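PDB 3BB7: interpain A from Prevotella intermedia, which probably cleaves peptide bonds as a cysteine protease of the C10 family, made as a proenzyme whose activation is autocatalytic. Local coordinates for residues 21-25 and 37-43; 49-53 and 266-270; 76-82 and 239-243; 125-131 and 163-167. The protein carries 1 engineered substitution. All blocks are in the same frame, centred on the assembly; numbering follows the deposited sequence. Where two conformers were deposited one is given.

Contact 1: residues 21-25 and 37-43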
loop_
_atom_site.group_PDB
_atom_site.type_symbol
_atom_site.label_atom_id
_atom_site.label_comp_id
_atom_site.label_asym_id
_atom_site.label_seq_id
_atom_site.Cartn_x
_atom_site.Cartn_y
_atom_site.Cartn_z
ATOM N N GLY A 21 22.120 -11.714 0.926
ATOM C CA GLY A 21 21.081 -11.012 1.653
ATOM C C GLY A 21 19.935 -10.717 0.701
ATOM O O GLY A 21 20.150 -10.571 -0.517
ATOM N N GLY A 22 18.726 -10.594 1.245
ATOM C CA GLY A 22 17.574 -10.389 0.390
ATOM C C GLY A 22 16.933 -11.709 0.026
ATOM O O GLY A 22 17.391 -12.779 0.439
ATOM N N PHE A 23 15.878 -11.632 -0.771
ATOM C CA PHE A 23 15.192 -12.836 -1.255
ATOM C C PHE A 23 14.478 -12.570 -2.568
ATOM O O PHE A 23 14.281 -11.418 -2.974
ATOM C CB PHE A 23 14.184 -13.358 -0.224
ATOM C CG PHE A 23 12.977 -12.481 -0.040
ATOM C CD1 PHE A 23 11.790 -12.742 -0.737
ATOM C CD2 PHE A 23 13.019 -11.410 0.829
ATOM C CE1 PHE A 23 10.656 -11.926 -0.581
ATOM C CE2 PHE A 23 11.887 -10.592 1.017
ATOM C CZ PHE A 23 10.707 -10.844 0.321
ATOM N N ALA A 24 14.045 -13.646 -3.207
ATOM C CA ALA A 24 13.230 -13.537 -4.407
ATOM C C ALA A 24 12.046 -14.455 -4.289
ATOM O O ALA A 24 12.101 -15.449 -3.545
ATOM C CB ALA A 24 14.044 -13.880 -5.646
ATOM N N VAL A 25 10.991 -14.124 -5.030
ATOM C CA VAL A 25 9.810 -14.972 -5.166
ATOM C C VAL A 25 9.843 -15.423 -6.625
ATOM O O VAL A 25 9.909 -14.595 -7.548
ATOM C CB VAL A 25 8.531 -14.234 -4.826
ATOM C CG1 VAL A 25 7.340 -15.203 -4.911
ATOM C CG2 VAL A 25 8.641 -13.571 -3.424
ATOM N N GLY A 37 9.084 -11.360 -7.746
ATOM C CA GLY A 37 9.378 -10.300 -6.794
ATOM C C GLY A 37 10.754 -10.450 -6.230
ATOM O O GLY A 37 11.341 -11.537 -6.234
ATOM N N VAL A 38 11.288 -9.357 -5.738
ATOM C CA VAL A 38 12.654 -9.351 -5.224
ATOM C C VAL A 38 12.812 -8.261 -4.185
ATOM O O VAL A 38 12.331 -7.171 -4.377
ATOM C CB VAL A 38 13.728 -9.229 -6.363
ATOM C CG1 VAL A 38 13.507 -7.991 -7.244
ATOM C CG2 VAL A 38 15.189 -9.317 -5.800
ATOM N N SER A 39 13.516 -8.563 -3.106
ATOM C CA SER A 39 13.723 -7.610 -2.011
ATOM C C SER A 39 15.172 -7.640 -1.594
ATOM O O SER A 39 15.807 -8.701 -1.665
ATOM C CB SER A 39 12.844 -7.985 -0.827
ATOM O OG SER A 39 13.050 -7.110 0.262
ATOM N N GLU A 40 15.671 -6.480 -1.138
ATOM C CA GLU A 40 17.000 -6.417 -0.493
ATOM C C GLU A 40 16.918 -6.835 0.978
ATOM O O GLU A 40 17.937 -7.152 1.614
ATOM C CB GLU A 40 17.599 -5.000 -0.614
ATOM C CG GLU A 40 17.943 -4.573 -2.032
ATOM C CD GLU A 40 18.210 -3.061 -2.170
ATOM O OE1 GLU A 40 18.042 -2.306 -1.175
ATOM O OE2 GLU A 40 18.587 -2.638 -3.293
ATOM N N SER A 41 15.706 -6.869 1.523
ATOM C CA SER A 41 15.526 -7.218 2.916
ATOM C C SER A 41 15.546 -8.723 3.073
ATOM O O SER A 41 14.935 -9.440 2.289
ATOM C CB SER A 41 14.203 -6.660 3.436
ATOM O OG SER A 41 14.261 -5.247 3.406
ATOM N N ASN A 42 16.212 -9.218 4.104
ATOM C CA ASN A 42 16.139 -10.647 4.393
ATOM C C ASN A 42 14.682 -11.033 4.672
ATOM O O ASN A 42 13.915 -10.256 5.287
ATOM C CB ASN A 42 17.024 -11.008 5.579
ATOM C CG ASN A 42 18.496 -11.098 5.219
ATOM O OD1 ASN A 42 18.935 -10.646 4.172
ATOM N ND2 ASN A 42 19.261 -11.704 6.093
ATOM N N PHE A 43 14.284 -12.213 4.210
ATOM C CA PHE A 43 12.914 -12.663 4.430
ATOM C C PHE A 43 12.705 -13.109 5.874
ATOM O O PHE A 43 13.436 -13.960 6.361
ATOM C CB PHE A 43 12.574 -13.829 3.514
ATOM C CG PHE A 43 11.141 -14.266 3.628
ATOM C CD1 PHE A 43 10.154 -13.601 2.916
ATOM C CD2 PHE A 43 10.784 -15.329 4.473
ATOM C CE1 PHE A 43 8.830 -13.989 3.033
ATOM C CE2 PHE A 43 9.451 -15.729 4.592
ATOM C CZ PHE A 43 8.481 -15.058 3.870
HETATM O O HOH W 1 16.254 -13.818 2.916
#
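Phe23 and Phe43 meet in a T-shaped stack, the edge of Phe43 directed at the face of Phe23, with ring centroids 5.1 Å apart and planes at 77°. Phe43 CD1 stands over the centre of the Phe23 ring, and Phe43 CB adds a CH-pi contact over the same ring. At the rim of Phe23, the carbonyl oxygen Ser41 O lies in the ring plane, 3.1 Å from Phe23 CD2. CG of Phe23 sits between its backbone N and carbonyl carbon (chi1 70°), which turns the ring toward the neighbouring strand, where Phe23 CE2 comes within 3.3 Å of Ser39 CB.

Behind these rings is an antiparallel beta hairpin. Phe23 and Ser39 form a hydrogen-bonded pair: Ser39 N donates to Phe23 O at 3.0 Å, and Phe23 N to Ser39 O at 3.1 Å. Val25 N continues the ladder to Gly37 O. Past the strand end the chain curls back, so that Asn42 OD1 accepts from Gly22 N at 2.9 Å and a water links Gly22 O to Phe43 N. An ST turn starts this curl, Ser41 N donating to Ser39 OG, which is also hydrogen-bonded to Asp291 O.

In this part of the Spi-type prodomain, backbone polar groups are thus paired beside the aromatic packing, and the Asn42 amide oxygen takes the place of a backbone carbonyl as acceptor for Gly22 N, beyond the last pair of the ladder.

Contact 2: residues 49-53 and 266-270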
loop_
_atom_site.group_PDB
_atom_site.type_symbol
_atom_site.label_atom_id
_atom_site.label_comp_id
_atom_site.label_asym_id
_atom_site.label_seq_id
_atom_site.Cartn_x
_atom_site.Cartn_y
_atom_site.Cartn_z
ATOM N N PRO A 49 -0.477 -8.149 5.951
ATOM C CA PRO A 49 -1.672 -8.591 5.223
ATOM C C PRO A 49 -1.656 -8.251 3.712
ATOM O O PRO A 49 -2.255 -8.988 2.899
ATOM C CB PRO A 49 -2.815 -7.843 5.941
ATOM C CG PRO A 49 -2.222 -7.583 7.310
ATOM C CD PRO A 49 -0.826 -7.164 6.993
ATOM N N SER A 50 -1.000 -7.161 3.324
ATOM C CA SER A 50 -1.066 -6.760 1.920
ATOM C C SER A 50 -0.138 -7.651 1.077
ATOM O O SER A 50 -0.477 -8.022 -0.068
ATOM C CB SER A 50 -0.771 -5.274 1.796
ATOM O OG SER A 50 -1.748 -4.534 2.528
ATOM N N PHE A 51 1.006 -8.045 1.651
ATOM C CA PHE A 51 1.876 -9.023 0.999
ATOM C C PHE A 51 1.164 -10.372 0.885
ATOM O O PHE A 51 1.246 -11.054 -0.160
ATOM C CB PHE A 51 3.184 -9.137 1.794
ATOM C CG PHE A 51 4.144 -10.184 1.287
ATOM C CD1 PHE A 51 4.477 -11.301 2.072
ATOM C CD2 PHE A 51 4.780 -10.001 0.067
ATOM C CE1 PHE A 51 5.409 -12.257 1.603
ATOM C CE2 PHE A 51 5.716 -10.919 -0.402
ATOM C CZ PHE A 51 6.024 -12.061 0.365
ATOM N N LYS A 52 0.409 -10.728 1.922
ATOM C CA LYS A 52 -0.389 -11.954 1.865
ATOM C C LYS A 52 -1.384 -11.928 0.701
ATOM O O LYS A 52 -1.532 -12.941 -0.010
ATOM C CB LYS A 52 -1.105 -12.177 3.200
ATOM C CG LYS A 52 -0.171 -12.716 4.248
ATOM C CD LYS A 52 -0.918 -13.024 5.555
ATOM C CE LYS A 52 -0.134 -14.005 6.422
ATOM N NZ LYS A 52 1.328 -13.679 6.424
ATOM N N TRP A 53 -2.034 -10.777 0.483
ATOM C CA TRP A 53 -2.935 -10.615 -0.660
ATOM C C TRP A 53 -2.179 -10.859 -1.968
ATOM O O TRP A 53 -2.643 -11.618 -2.836
ATOM C CB TRP A 53 -3.591 -9.223 -0.695
ATOM C CG TRP A 53 -4.236 -8.989 -2.018
ATOM C CD1 TRP A 53 -5.463 -9.469 -2.453
ATOM C CD2 TRP A 53 -3.662 -8.303 -3.135
ATOM N NE1 TRP A 53 -5.696 -9.056 -3.748
ATOM C CE2 TRP A 53 -4.598 -8.368 -4.201
ATOM C CE3 TRP A 53 -2.455 -7.623 -3.328
ATOM C CZ2 TRP A 53 -4.334 -7.816 -5.467
ATOM C CZ3 TRP A 53 -2.188 -7.053 -4.582
ATOM C CH2 TRP A 53 -3.133 -7.153 -5.638
ATOM N N GLY A 266 -9.090 -5.753 4.229
ATOM C CA GLY A 266 -8.470 -5.295 2.987
ATOM C C GLY A 266 -6.966 -5.259 2.956
ATOM O O GLY A 266 -6.267 -5.803 3.824
ATOM N N HIS A 267 -6.462 -4.648 1.894
ATOM C CA HIS A 267 -5.043 -4.538 1.680
ATOM C C HIS A 267 -4.816 -3.189 1.034
ATOM O O HIS A 267 -5.640 -2.694 0.250
ATOM C CB HIS A 267 -4.532 -5.654 0.746
ATOM C CG HIS A 267 -5.488 -6.009 -0.347
ATOM N ND1 HIS A 267 -5.339 -5.590 -1.654
ATOM C CD2 HIS A 267 -6.614 -6.760 -0.318
ATOM C CE1 HIS A 267 -6.356 -6.039 -2.374
ATOM N NE2 HIS A 267 -7.136 -6.762 -1.586
ATOM N N ALA A 268 -3.695 -2.573 1.341
ATOM C CA ALA A 268 -3.322 -1.337 0.662
ATOM C C ALA A 268 -1.856 -1.094 0.892
ATOM O O ALA A 268 -1.279 -1.548 1.879
ATOM C CB ALA A 268 -4.177 -0.123 1.152
ATOM N N PHE A 269 -1.247 -0.387 -0.047
ATOM C CA PHE A 269 0.174 -0.200 -0.036
ATOM C C PHE A 269 0.468 0.966 -0.948
ATOM O O PHE A 269 -0.454 1.532 -1.570
ATOM C CB PHE A 269 0.916 -1.489 -0.460
ATOM C CG PHE A 269 0.427 -2.116 -1.759
ATOM C CD1 PHE A 269 0.965 -1.743 -3.005
ATOM C CD2 PHE A 269 -0.538 -3.116 -1.730
ATOM C CE1 PHE A 269 0.536 -2.363 -4.188
ATOM C CE2 PHE A 269 -0.960 -3.742 -2.924
ATOM C CZ PHE A 269 -0.436 -3.345 -4.129
ATOM N N VAL A 270 1.743 1.326 -1.029
ATOM C CA VAL A 270 2.168 2.412 -1.903
ATOM C C VAL A 270 3.047 1.859 -3.023
ATOM O O VAL A 270 3.980 1.071 -2.752
ATOM C CB VAL A 270 2.924 3.540 -1.145
ATOM C CG1 VAL A 270 3.302 4.682 -2.089
ATOM C CG2 VAL A 270 2.067 4.018 0.018
#
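His267 holds its CG between the backbone N and the carbonyl carbon (chi1 37°), while Trp53 extends its indole with CG opposite the backbone N; together these torsions lay the imidazole on the indole. The result is a face-to-face stack in which a helix of the Spi-type prodomain, residues 49-68, covers the predicted catalytic histidine of a papain-like (clan CA) peptidase domain. The five-membered ring of Trp53 and the His267 ring have centroids 3.5 Å apart and planes only 9° from parallel. Trp53 CB joins in over the same imidazole as a CH-pi donor.

Each stacked ring has a further polar partner: Trp53 NE1 is hydrogen-bonded to Phe307 O, and His267 NE2 to Glu310 OE1. Such bonds would restrict rotation of both rings. Ser50 and Trp53, three residues apart, both point from the helix toward strand 267-270, which runs nearly at right angles to it. Phe269, two residues along from His267, meets the far end of the indole, Phe269 CE2 lying 3.9 Å from Trp53 CZ3.

On the other side of the strand Ala268 points away from the helix and touches Ala116, the engineered residue at the predicted nucleophile position. The prodomain therefore packs directly against the predicted active site in this proenzyme, consistent with a latent state. Beside the stack, Ser50 OG accepts a hydrogen bond from the backbone amide Ala268 N, 3.0 Å away and bent to 145° at the hydrogen.

Contact 3: residues 76-82 and 239-243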
loop_
_atom_site.group_PDB
_atom_site.type_symbol
_atom_site.label_atom_id
_atom_site.label_comp_id
_atom_site.label_asym_id
_atom_site.label_seq_id
_atom_site.Cartn_x
_atom_site.Cartn_y
_atom_site.Cartn_z
ATOM N N LYS A 76 6.698 -3.800 -19.941
ATOM C CA LYS A 76 7.873 -3.021 -19.534
ATOM C C LYS A 76 7.649 -1.572 -19.944
ATOM O O LYS A 76 7.000 -1.313 -20.978
ATOM C CB LYS A 76 9.130 -3.582 -20.204
ATOM C CG LYS A 76 9.462 -4.998 -19.762
ATOM C CD LYS A 76 10.837 -5.382 -20.189
ATOM C CE LYS A 76 11.136 -6.821 -19.880
ATOM N NZ LYS A 76 12.548 -7.211 -20.177
ATOM N N PRO A 77 8.172 -0.620 -19.150
ATOM C CA PRO A 77 7.979 0.798 -19.471
ATOM C C PRO A 77 8.737 1.174 -20.747
ATOM O O PRO A 77 9.939 0.872 -20.868
ATOM C CB PRO A 77 8.587 1.513 -18.258
ATOM C CG PRO A 77 9.575 0.523 -17.676
ATOM C CD PRO A 77 8.943 -0.806 -17.908
ATOM N N ASP A 78 8.056 1.847 -21.677
ATOM C CA ASP A 78 8.679 2.286 -22.931
ATOM C C ASP A 78 9.508 3.529 -22.644
ATOM O O ASP A 78 8.941 4.550 -22.311
ATOM C CB ASP A 78 7.558 2.615 -23.915
ATOM C CG ASP A 78 8.066 3.017 -25.295
ATOM O OD1 ASP A 78 7.242 3.009 -26.229
ATOM O OD2 ASP A 78 9.259 3.326 -25.463
ATOM N N PRO A 79 10.847 3.451 -22.765
ATOM C CA PRO A 79 11.654 4.617 -22.412
ATOM C C PRO A 79 11.510 5.797 -23.370
ATOM O O PRO A 79 12.063 6.865 -23.097
ATOM C CB PRO A 79 13.090 4.066 -22.397
ATOM C CG PRO A 79 13.054 2.910 -23.282
ATOM C CD PRO A 79 11.692 2.316 -23.197
ATOM N N SER A 80 10.789 5.612 -24.475
ATOM C CA SER A 80 10.467 6.732 -25.365
ATOM C C SER A 80 9.250 7.511 -24.874
ATOM O O SER A 80 8.993 8.617 -25.347
ATOM C CB SER A 80 10.248 6.246 -26.812
ATOM O OG SER A 80 8.962 5.665 -26.981
ATOM N N LYS A 81 8.501 6.923 -23.932
ATOM C CA LYS A 81 7.273 7.513 -23.371
ATOM C C LYS A 81 7.395 7.928 -21.894
ATOM O O LYS A 81 6.670 8.836 -21.439
ATOM C CB LYS A 81 6.099 6.517 -23.483
ATOM C CG LYS A 81 5.552 6.227 -24.902
ATOM C CD LYS A 81 4.157 5.496 -24.840
ATOM C CE LYS A 81 4.286 3.956 -24.722
ATOM N NZ LYS A 81 3.090 3.208 -24.130
ATOM N N TYR A 82 8.261 7.249 -21.144
ATOM C CA TYR A 82 8.359 7.414 -19.670
ATOM C C TYR A 82 9.795 7.411 -19.229
ATOM O O TYR A 82 10.678 7.047 -20.017
ATOM C CB TYR A 82 7.722 6.210 -18.971
ATOM C CG TYR A 82 6.408 5.771 -19.537
ATOM C CD1 TYR A 82 5.288 6.561 -19.401
ATOM C CD2 TYR A 82 6.290 4.558 -20.195
ATOM C CE1 TYR A 82 4.048 6.142 -19.927
ATOM C CE2 TYR A 82 5.095 4.129 -20.702
ATOM C CZ TYR A 82 3.983 4.920 -20.579
ATOM O OH TYR A 82 2.809 4.426 -21.115
ATOM N N ASP A 239 0.365 1.721 -18.060
ATOM C CA ASP A 239 0.758 3.063 -18.539
ATOM C C ASP A 239 0.407 4.177 -17.532
ATOM O O ASP A 239 1.165 5.152 -17.405
ATOM C CB ASP A 239 0.155 3.327 -19.920
ATOM C CG ASP A 239 0.962 2.651 -21.045
ATOM O OD1 ASP A 239 0.478 2.657 -22.200
ATOM O OD2 ASP A 239 2.081 2.106 -20.783
ATOM N N ILE A 240 -0.701 4.026 -16.813
ATOM C CA ILE A 240 -1.019 4.980 -15.756
ATOM C C ILE A 240 0.060 4.917 -14.678
ATOM O O ILE A 240 0.560 5.953 -14.223
ATOM C CB ILE A 240 -2.417 4.716 -15.136
ATOM C CG1 ILE A 240 -3.491 4.997 -16.189
ATOM C CG2 ILE A 240 -2.616 5.576 -13.901
ATOM C CD1 ILE A 240 -4.866 4.525 -15.777
ATOM N N VAL A 241 0.401 3.707 -14.232
ATOM C CA VAL A 241 1.459 3.555 -13.231
ATOM C C VAL A 241 2.778 4.195 -13.695
ATOM O O VAL A 241 3.375 5.022 -12.961
ATOM C CB VAL A 241 1.676 2.083 -12.860
ATOM C CG1 VAL A 241 2.878 1.945 -11.895
ATOM C CG2 VAL A 241 0.380 1.507 -12.204
ATOM N N PHE A 242 3.234 3.863 -14.901
ATOM C CA PHE A 242 4.510 4.439 -15.375
ATOM C C PHE A 242 4.468 5.946 -15.519
ATOM O O PHE A 242 5.428 6.636 -15.170
ATOM C CB PHE A 242 4.968 3.808 -16.682
ATOM C CG PHE A 242 5.118 2.310 -16.636
ATOM C CD1 PHE A 242 5.660 1.655 -15.516
ATOM C CD2 PHE A 242 4.727 1.557 -17.746
ATOM C CE1 PHE A 242 5.805 0.249 -15.515
ATOM C CE2 PHE A 242 4.866 0.167 -17.771
ATOM C CZ PHE A 242 5.410 -0.495 -16.658
ATOM N N SER A 243 3.364 6.465 -16.048
ATOM C CA SER A 243 3.229 7.898 -16.231
ATOM C C SER A 243 3.227 8.642 -14.883
ATOM O O SER A 243 3.893 9.708 -14.731
ATOM C CB SER A 243 2.040 8.243 -17.126
ATOM O OG SER A 243 0.817 7.923 -16.511
HETATM O O HOH W 2 5.194 1.236 -21.749
#
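Loop-on-helix packing, aromatic at its centre and charged at one border, joins residues 76-82, part of the long connection between helices 49-68 and 116-128, to helix 234-246 of the peptidase domain. Tyr82 and Phe242 carry it. Phe242 CB rests over the centre of the Tyr82 ring, 3.7 Å from its centroid, while Lys81 CB lies over the opposite face, so the phenol ring is sandwiched between aliphatic carbons. The Phe242 ring is in turn met by Pro77: Pro77 CB sits almost exactly on the ring normal, 3.8 Å from the centroid, and Pro77 CD reaches Phe242 CZ. With Phe242 CG opposite its own carbonyl carbon (chi1 -56°), the ring leaves the helix toward the loop and offers Pro77 its face.

At the border Lys81 forms a salt bridge with Asp239, NZ to OD1 at 3.3 Å, its chain bent at chi3 to bring the ammonium across to the carboxylate. The phenol oxygen of Tyr82 lies so close to the same carboxylate that its exact placement is doubtful. A water is held by Lys76 O and Asp78 N and adds a weak bond to Asp239 OD2.

The loop keeps its shape through its own bonds. Ser80 N donates to Asp78 OD2 at 2.9 Å in an Asx turn, and Ser80 OG reaches that oxygen from the same face of the carboxylate. Asp78 O receives both Lys81 N and Tyr82 N.

Pro77, Tyr82 and Phe242 all touch Tyr274 at the end of strand 267-274, whereas Ile240 and Val241 of the helix pack on strand 312-315.

Contact 4: residues 125-131 and 163-167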
loop_
_atom_site.group_PDB
_atom_site.type_symbol
_atom_site.label_atom_id
_atom_site.label_comp_id
_atom_site.label_asym_id
_atom_site.label_seq_id
_atom_site.Cartn_x
_atom_site.Cartn_y
_atom_site.Cartn_z
ATOM N N LEU A 125 1.280 11.275 1.791
ATOM C CA LEU A 125 1.224 12.692 2.219
ATOM C C LEU A 125 2.553 13.153 2.803
ATOM O O LEU A 125 3.029 14.265 2.514
ATOM C CB LEU A 125 0.116 12.890 3.251
ATOM C CG LEU A 125 -1.260 13.239 2.632
ATOM C CD1 LEU A 125 -1.647 12.359 1.421
ATOM C CD2 LEU A 125 -2.374 13.307 3.669
ATOM N N ASN A 126 3.207 12.287 3.566
ATOM C CA ASN A 126 4.481 12.648 4.149
ATOM C C ASN A 126 5.557 12.842 3.070
ATOM O O ASN A 126 6.455 13.667 3.204
ATOM C CB ASN A 126 4.961 11.580 5.139
ATOM C CG ASN A 126 6.297 11.960 5.761
ATOM O OD1 ASN A 126 6.404 12.964 6.493
ATOM N ND2 ASN A 126 7.324 11.161 5.474
ATOM N N TYR A 127 5.500 12.037 2.011
ATOM C CA TYR A 127 6.439 12.215 0.892
ATOM C C TYR A 127 6.348 13.648 0.341
ATOM O O TYR A 127 7.380 14.306 0.058
ATOM C CB TYR A 127 6.160 11.169 -0.192
ATOM C CG TYR A 127 6.988 11.431 -1.425
ATOM C CD1 TYR A 127 8.351 11.100 -1.457
ATOM C CD2 TYR A 127 6.430 12.069 -2.523
ATOM C CE1 TYR A 127 9.127 11.367 -2.586
ATOM C CE2 TYR A 127 7.218 12.356 -3.690
ATOM C CZ TYR A 127 8.554 11.990 -3.697
ATOM O OH TYR A 127 9.363 12.278 -4.777
ATOM N N PHE A 128 5.119 14.154 0.199
ATOM C CA PHE A 128 4.909 15.520 -0.311
ATOM C C PHE A 128 5.016 16.624 0.714
ATOM O O PHE A 128 5.149 17.796 0.338
ATOM C CB PHE A 128 3.531 15.600 -0.970
ATOM C CG PHE A 128 3.448 14.811 -2.258
ATOM C CD1 PHE A 128 4.184 15.224 -3.378
ATOM C CD2 PHE A 128 2.693 13.655 -2.328
ATOM C CE1 PHE A 128 4.136 14.515 -4.576
ATOM C CE2 PHE A 128 2.652 12.900 -3.520
ATOM C CZ PHE A 128 3.364 13.342 -4.632
ATOM N N LYS A 129 4.951 16.265 1.999
ATOM C CA LYS A 129 4.926 17.236 3.096
ATOM C C LYS A 129 3.815 18.268 2.861
ATOM O O LYS A 129 4.023 19.490 2.941
ATOM C CB LYS A 129 6.290 17.892 3.318
ATOM C CG LYS A 129 7.283 16.895 3.874
ATOM C CD LYS A 129 8.706 17.367 3.705
ATOM C CE LYS A 129 9.643 16.178 3.918
ATOM N NZ LYS A 129 8.963 14.841 3.714
ATOM N N TYR A 130 2.629 17.743 2.561
ATOM C CA TYR A 130 1.507 18.579 2.125
ATOM C C TYR A 130 0.237 17.839 2.478
ATOM O O TYR A 130 0.220 16.625 2.378
ATOM C CB TYR A 130 1.615 18.801 0.606
ATOM C CG TYR A 130 0.553 19.682 -0.016
ATOM C CD1 TYR A 130 0.756 21.048 -0.171
ATOM C CD2 TYR A 130 -0.645 19.129 -0.494
ATOM C CE1 TYR A 130 -0.230 21.839 -0.754
ATOM C CE2 TYR A 130 -1.621 19.908 -1.069
ATOM C CZ TYR A 130 -1.400 21.260 -1.209
ATOM O OH TYR A 130 -2.401 22.017 -1.786
ATOM N N PRO A 131 -0.806 18.554 2.918
ATOM C CA PRO A 131 -0.940 19.997 3.059
ATOM C C PRO A 131 -0.304 20.524 4.340
ATOM O O PRO A 131 0.100 19.730 5.233
ATOM C CB PRO A 131 -2.459 20.186 3.099
ATOM C CG PRO A 131 -2.922 18.967 3.841
ATOM C CD PRO A 131 -2.038 17.848 3.335
ATOM N N TRP A 163 5.211 17.970 9.921
ATOM C CA TRP A 163 6.093 17.263 8.976
ATOM C C TRP A 163 7.531 17.107 9.463
ATOM O O TRP A 163 8.160 16.083 9.222
ATOM C CB TRP A 163 6.090 17.947 7.602
ATOM C CG TRP A 163 4.701 18.081 7.036
ATOM C CD1 TRP A 163 3.989 19.226 6.850
ATOM C CD2 TRP A 163 3.813 17.004 6.702
ATOM N NE1 TRP A 163 2.760 18.946 6.315
ATOM C CE2 TRP A 163 2.608 17.578 6.246
ATOM C CE3 TRP A 163 3.937 15.609 6.702
ATOM C CZ2 TRP A 163 1.522 16.798 5.797
ATOM C CZ3 TRP A 163 2.852 14.828 6.274
ATOM C CH2 TRP A 163 1.647 15.424 5.849
ATOM N N ALA A 164 8.034 18.116 10.168
ATOM C CA ALA A 164 9.439 18.083 10.631
ATOM C C ALA A 164 9.689 16.997 11.676
ATOM O O ALA A 164 10.861 16.649 11.887
ATOM C CB ALA A 164 9.868 19.464 11.176
ATOM N N ASN A 165 8.627 16.472 12.311
ATOM C CA ASN A 165 8.757 15.419 13.332
ATOM C C ASN A 165 8.296 14.047 12.847
ATOM O O ASN A 165 8.140 13.111 13.659
ATOM C CB ASN A 165 8.017 15.822 14.625
ATOM C CG ASN A 165 8.883 16.623 15.577
ATOM O OD1 ASN A 165 10.073 16.323 15.777
ATOM N ND2 ASN A 165 8.297 17.660 16.163
ATOM N N MET A 166 8.116 13.899 11.531
ATOM C CA MET A 166 7.799 12.581 10.962
ATOM C C MET A 166 9.077 11.800 10.679
ATOM O O MET A 166 9.741 12.014 9.681
ATOM C CB MET A 166 6.993 12.710 9.664
ATOM C CG MET A 166 5.824 13.606 9.729
ATOM S SD MET A 166 4.438 12.816 10.505
ATOM C CE MET A 166 3.184 14.130 10.332
ATOM N N LYS A 167 9.394 10.866 11.556
ATOM C CA LYS A 167 10.574 10.039 11.418
ATOM C C LYS A 167 10.364 8.991 10.331
ATOM O O LYS A 167 9.237 8.530 10.120
ATOM C CB LYS A 167 10.847 9.389 12.787
ATOM C CG LYS A 167 12.166 8.754 13.010
ATOM C CD LYS A 167 12.398 8.539 14.527
ATOM C CE LYS A 167 13.854 8.260 14.831
ATOM N NZ LYS A 167 14.809 8.680 13.779
HETATM O O HOH W 3 9.952 11.096 7.022
#
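Leu125 opens the contact by setting its CB 3.9 Å from Trp163 CH2, at the far end of the indole. One residue on, Asn126 brings its CA to 3.5 Å from Trp163 CZ3. The Asn126 side chain runs past Met166 in the opposite direction; its CG stands opposite the backbone N (chi1 -180°), which carries OD1 to within 3.2 Å of Met166 CB, while ND2 donates to a water that also bonds to Met166 O.

Lys129 is the first residue beyond the helix to leave helical angles, and its positive phi (53°) turns the chain across the indole. Its CA lies over the six-membered ring of Trp163 as a CH-pi partner, 4.0 Å from the centroid. In one of its two conformers the lysine tail bends back to the helix end, where NZ reaches Asn126 O, a bond that is therefore doubtful. This C-terminal end belongs to helix 116-128, which starts at the predicted nucleophile position, as the central helix of papain-like peptidases does.

Tyr130 follows with its backbone N 3.5 Å from Trp163 CZ2, while its hydroxyl is hydrogen-bonded to Lys320 NZ. After a cis peptide bond comes Pro131, whose carbonyl oxygen accepts from Trp163 NE1 at 3.0 Å. That oxygen lies in the indole plane, although the N-H approaches from above the carbonyl plane and is bent to 140° at the hydrogen.

In the fold
Prodomain and peptidase are joined through a shared antiparallel sheet: the hairpin of contact 1 supplies strands 23-26 and 35-39, and contact 2 uses strand 267-274 farther across it. Their centres are 17 Å apart, and they touch where Phe43 packs on Phe51 of helix 49-68, the next element after the hairpin. Contact 3 lies about 24 Å from contact 2 between centres, yet its loop and helix reach the other end of strand 267-274. Contact 4, 23 Å from contact 2, packs at the C-terminal end of helix 116-128. Along the chain contact 1 closes first; contact 4 nests inside contact 3, and both inside contact 2, where the prodomain meets the predicted active site.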